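Local coordinates for secreted effector protein SifA (Salmonella typhimurium, PDB 3CXB) that acts as a virulence effector secreted into host cells, where it is required for endosomal tubulation and formation of Salmonella-induced filaments and interacts with host PLEKHM2, at residues V86-I96 with M147-I155. Numbering follows the deposited sequence.
Sequences VHNPHENDATI and MIKRRYSEI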
loop_
_atom_site.group_PDB
_atom_site.type_symbol
_atom_site.label_atom_id
_atom_site.label_comp_id
_atom_site.label_asym_id
_atom_site.label_seq_id
_atom_site.Cartn_x
_atom_site.Cartn_y
_atom_site.Cartn_z
ATOM N N VAL A 86 -7.664 12.722 -8.125
ATOM C CA VAL A 86 -7.924 11.292 -8.237
ATOM C C VAL A 86 -9.421 11.039 -8.014
ATOM O O VAL A 86 -10.018 11.607 -7.102
ATOM C CB VAL A 86 -7.061 10.456 -7.209
ATOM C CG1 VAL A 86 -6.548 11.333 -6.100
ATOM C CG2 VAL A 86 -7.872 9.332 -6.621
ATOM N N HIS A 87 -10.023 10.184 -8.841
ATOM C CA HIS A 87 -11.450 9.886 -8.722
ATOM C C HIS A 87 -11.784 8.587 -9.446
ATOM O O HIS A 87 -10.994 8.113 -10.264
ATOM C CB HIS A 87 -12.246 10.999 -9.389
ATOM C CG HIS A 87 -12.090 11.018 -10.878
ATOM N ND1 HIS A 87 -12.906 10.289 -11.720
ATOM C CD2 HIS A 87 -11.159 11.604 -11.670
ATOM C CE1 HIS A 87 -12.482 10.425 -12.964
ATOM N NE2 HIS A 87 -11.424 11.216 -12.961
ATOM N N ASN A 88 -12.963 8.032 -9.157
ATOM C CA ASN A 88 -13.440 6.818 -9.817
ATOM C C ASN A 88 -14.461 7.276 -10.838
ATOM O O ASN A 88 -15.486 7.849 -10.475
ATOM C CB ASN A 88 -14.129 5.892 -8.831
ATOM C CG ASN A 88 -13.264 5.565 -7.664
ATOM O OD1 ASN A 88 -13.077 6.393 -6.774
ATOM N ND2 ASN A 88 -12.702 4.358 -7.658
ATOM N N PRO A 89 -14.209 7.020 -12.129
ATOM C CA PRO A 89 -15.177 7.460 -13.134
ATOM C C PRO A 89 -16.607 7.073 -12.777
ATOM O O PRO A 89 -16.897 5.902 -12.540
ATOM C CB PRO A 89 -14.675 6.787 -14.412
ATOM C CG PRO A 89 -14.041 5.535 -13.900
ATOM C CD PRO A 89 -13.269 6.044 -12.708
ATOM N N HIS A 90 -17.485 8.072 -12.722
ATOM C CA HIS A 90 -18.887 7.857 -12.401
ATOM C C HIS A 90 -19.005 6.891 -11.229
ATOM O O HIS A 90 -19.829 5.976 -11.236
ATOM C CB HIS A 90 -19.623 7.306 -13.629
ATOM C CG HIS A 90 -19.554 8.204 -14.830
ATOM N ND1 HIS A 90 -18.360 8.597 -15.397
ATOM C CD2 HIS A 90 -20.530 8.785 -15.569
ATOM C CE1 HIS A 90 -18.603 9.381 -16.433
ATOM N NE2 HIS A 90 -19.911 9.511 -16.559
ATOM N N GLU A 91 -18.159 7.112 -10.226
ATOM C CA GLU A 91 -18.122 6.287 -9.025
ATOM C C GLU A 91 -18.049 4.792 -9.312
ATOM O O GLU A 91 -18.523 3.968 -8.524
ATOM C CB GLU A 91 -19.326 6.596 -8.135
ATOM C CG GLU A 91 -19.326 8.022 -7.592
ATOM C CD GLU A 91 -19.531 8.079 -6.088
ATOM O OE1 GLU A 91 -19.602 9.200 -5.541
ATOM O OE2 GLU A 91 -19.619 7.003 -5.455
ATOM N N ASN A 92 -17.444 4.454 -10.449
ATOM C CA ASN A 92 -17.272 3.064 -10.855
ATOM C C ASN A 92 -16.068 2.495 -10.110
ATOM O O ASN A 92 -14.933 2.549 -10.582
ATOM C CB ASN A 92 -17.040 2.970 -12.365
ATOM C CG ASN A 92 -16.917 1.533 -12.849
ATOM O OD1 ASN A 92 -16.607 1.281 -14.019
ATOM N ND2 ASN A 92 -17.167 0.581 -11.953
ATOM N N ASP A 93 -16.342 1.954 -8.936
ATOM C CA ASP A 93 -15.332 1.374 -8.072
ATOM C C ASP A 93 -14.319 0.451 -8.778
ATOM O O ASP A 93 -13.149 0.370 -8.389
ATOM C CB ASP A 93 -16.052 0.616 -6.969
ATOM C CG ASP A 93 -15.192 0.396 -5.777
ATOM O OD1 ASP A 93 -14.467 1.338 -5.405
ATOM O OD2 ASP A 93 -15.249 -0.705 -5.206
ATOM N N ALA A 94 -14.772 -0.250 -9.812
ATOM C CA ALA A 94 -13.906 -1.166 -10.544
ATOM C C ALA A 94 -12.678 -0.467 -11.116
ATOM O O ALA A 94 -11.655 -1.101 -11.366
ATOM C CB ALA A 94 -14.687 -1.842 -11.669
ATOM N N THR A 95 -12.778 0.839 -11.316
ATOM C CA THR A 95 -11.672 1.587 -11.877
ATOM C C THR A 95 -11.352 2.863 -11.082
ATOM O O THR A 95 -12.206 3.392 -10.353
ATOM C CB THR A 95 -11.984 1.930 -13.359
ATOM O OG1 THR A 95 -11.208 3.059 -13.783
ATOM C CG2 THR A 95 -13.455 2.243 -13.521
ATOM N N ILE A 96 -10.106 3.326 -11.189
ATOM C CA ILE A 96 -9.678 4.555 -10.526
ATOM C C ILE A 96 -8.634 5.255 -11.392
ATOM O O ILE A 96 -7.812 4.608 -12.045
ATOM C CB ILE A 96 -9.135 4.298 -9.095
ATOM C CG1 ILE A 96 -8.728 5.629 -8.462
ATOM C CG2 ILE A 96 -8.004 3.323 -9.132
ATOM C CD1 ILE A 96 -8.584 5.577 -6.974
ATOM N N MET A 147 -10.009 -9.698 -5.357
ATOM C CA MET A 147 -9.286 -8.459 -5.599
ATOM C C MET A 147 -9.797 -7.402 -4.636
ATOM O O MET A 147 -10.755 -7.627 -3.897
ATOM C CB MET A 147 -9.510 -7.969 -7.023
ATOM C CG MET A 147 -10.935 -7.532 -7.246
ATOM S SD MET A 147 -11.111 -6.285 -8.513
ATOM C CE MET A 147 -11.716 -7.360 -9.896
ATOM N N ILE A 148 -9.160 -6.242 -4.661
ATOM C CA ILE A 148 -9.547 -5.151 -3.793
ATOM C C ILE A 148 -9.635 -3.889 -4.608
ATOM O O ILE A 148 -8.628 -3.433 -5.144
ATOM C CB ILE A 148 -8.510 -4.898 -2.677
ATOM C CG1 ILE A 148 -8.400 -6.107 -1.759
ATOM C CG2 ILE A 148 -8.920 -3.692 -1.847
ATOM C CD1 ILE A 148 -7.353 -5.919 -0.677
ATOM N N LYS A 149 -10.842 -3.340 -4.708
ATOM C CA LYS A 149 -11.049 -2.090 -5.420
ATOM C C LYS A 149 -10.779 -0.977 -4.418
ATOM O O LYS A 149 -10.676 -1.228 -3.215
ATOM C CB LYS A 149 -12.471 -2.013 -5.969
ATOM C CG LYS A 149 -12.702 -2.999 -7.101
ATOM C CD LYS A 149 -14.127 -2.972 -7.631
ATOM C CE LYS A 149 -14.356 -4.089 -8.659
ATOM N NZ LYS A 149 -15.770 -4.178 -9.133
ATOM N N ARG A 150 -10.633 0.251 -4.900
ATOM C CA ARG A 150 -10.346 1.334 -3.976
ATOM C C ARG A 150 -10.683 2.721 -4.501
ATOM O O ARG A 150 -10.686 2.950 -5.702
ATOM C CB ARG A 150 -8.872 1.272 -3.588
ATOM C CG ARG A 150 -7.922 1.522 -4.756
ATOM C CD ARG A 150 -6.499 1.052 -4.453
ATOM N NE ARG A 150 -6.232 -0.300 -4.945
ATOM C CZ ARG A 150 -5.611 -1.240 -4.238
ATOM N NH1 ARG A 150 -5.402 -2.441 -4.762
ATOM N NH2 ARG A 150 -5.213 -0.982 -2.997
ATOM N N ARG A 151 -10.967 3.639 -3.579
ATOM C CA ARG A 151 -11.313 5.022 -3.920
ATOM C C ARG A 151 -10.530 5.966 -3.000
ATOM O O ARG A 151 -10.216 5.616 -1.867
ATOM C CB ARG A 151 -12.822 5.239 -3.777
ATOM C CG ARG A 151 -13.351 5.059 -2.359
ATOM C CD ARG A 151 -14.872 5.270 -2.276
ATOM N NE ARG A 151 -15.629 4.158 -2.855
ATOM C CZ ARG A 151 -16.335 4.222 -3.980
ATOM N NH1 ARG A 151 -16.987 3.153 -4.412
ATOM N NH2 ARG A 151 -16.395 5.355 -4.674
ATOM N N TYR A 152 -10.199 7.149 -3.503
ATOM C CA TYR A 152 -9.424 8.129 -2.752
ATOM C C TYR A 152 -9.967 8.459 -1.370
ATOM O O TYR A 152 -11.161 8.694 -1.209
ATOM C CB TYR A 152 -9.329 9.414 -3.561
ATOM C CG TYR A 152 -8.589 10.524 -2.866
ATOM C CD1 TYR A 152 -7.198 10.527 -2.805
ATOM C CD2 TYR A 152 -9.277 11.574 -2.277
ATOM C CE1 TYR A 152 -6.503 11.549 -2.181
ATOM C CE2 TYR A 152 -8.593 12.603 -1.641
ATOM C CZ TYR A 152 -7.202 12.586 -1.600
ATOM O OH TYR A 152 -6.523 13.617 -0.991
ATOM N N SER A 153 -9.087 8.488 -0.377
ATOM C CA SER A 153 -9.478 8.820 0.990
ATOM C C SER A 153 -8.593 9.970 1.452
ATOM O O SER A 153 -7.406 9.771 1.703
ATOM C CB SER A 153 -9.271 7.618 1.897
ATOM O OG SER A 153 -9.564 7.940 3.239
ATOM N N GLU A 154 -9.161 11.165 1.576
ATOM C CA GLU A 154 -8.366 12.328 1.970
ATOM C C GLU A 154 -7.898 12.327 3.412
ATOM O O GLU A 154 -7.062 13.139 3.790
ATOM C CB GLU A 154 -9.116 13.626 1.677
ATOM C CG GLU A 154 -10.043 14.105 2.777
ATOM C CD GLU A 154 -10.598 15.490 2.485
ATOM O OE1 GLU A 154 -11.469 15.606 1.587
ATOM O OE2 GLU A 154 -10.151 16.459 3.142
ATOM N N ILE A 155 -8.435 11.425 4.221
ATOM C CA ILE A 155 -8.005 11.337 5.611
ATOM C C ILE A 155 -6.582 10.805 5.648
ATOM O O ILE A 155 -5.820 11.121 6.548
ATOM C CB ILE A 155 -8.930 10.413 6.438
ATOM C CG1 ILE A 155 -10.226 11.155 6.733
ATOM C CG2 ILE A 155 -8.273 10.012 7.753
ATOM C CD1 ILE A 155 -9.991 12.530 7.359
HETATM O O HOH W 1 -11.878 8.180 -5.316
#
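V86 and N88 run past Y152 and R151 with CA atoms 6.5 Å apart in each pair, and A94 comes back past K149, with no backbone-to-backbone hydrogen bond between the two segments. N88 makes the central link. Its ND2 donates to R150 O at 3.1 Å, nearly straight at 161°, and that oxygen lies in the amide plane. The same ND2 also donates to T95 O, so the amide ties the two ends of its own loop together as well as to the strand. The amide oxygen of N88 takes a hydrogen from a water, which in turn accepts from Y152 N at 2.7 Å. Both ends of the amide are thereby used, which should fix its rotation. The loop is a connection between antiparallel strands 84-87 and 96-101, and it ends in a type I turn from N92 to T95. It packs the edge of the five-stranded sheet against 145-153, the edge strand of a separate three-stranded sheet. D93 lies over one face of the R151 guanidinium, its carboxylate almost parallel to it at 7°. The salt bridge D93 OD1 to R151 NH1 is 3.3 Å long and rests on charge, since no N-H points at the oxygen. The D93 carboxylate is also hydrogen-bonded to S162 and T163 of strand 158-167. E91 OE2 adds a long, charge-only salt bridge to R151 NH2, and E91 is poorly ordered. R151 is bent at chi3 (73°), which turns its guanidinium back toward these acids. K149 is extended beyond CG and lies along the turn, with its CD 3.4 Å from A94 CA. V86 sets CG2 against Y152 CB at 3.4 Å, and its other methyl approaches the ring. Y152 OH is hydrogen-bonded to D157. I96 rests CD1 on R150 O at 3.6 Å.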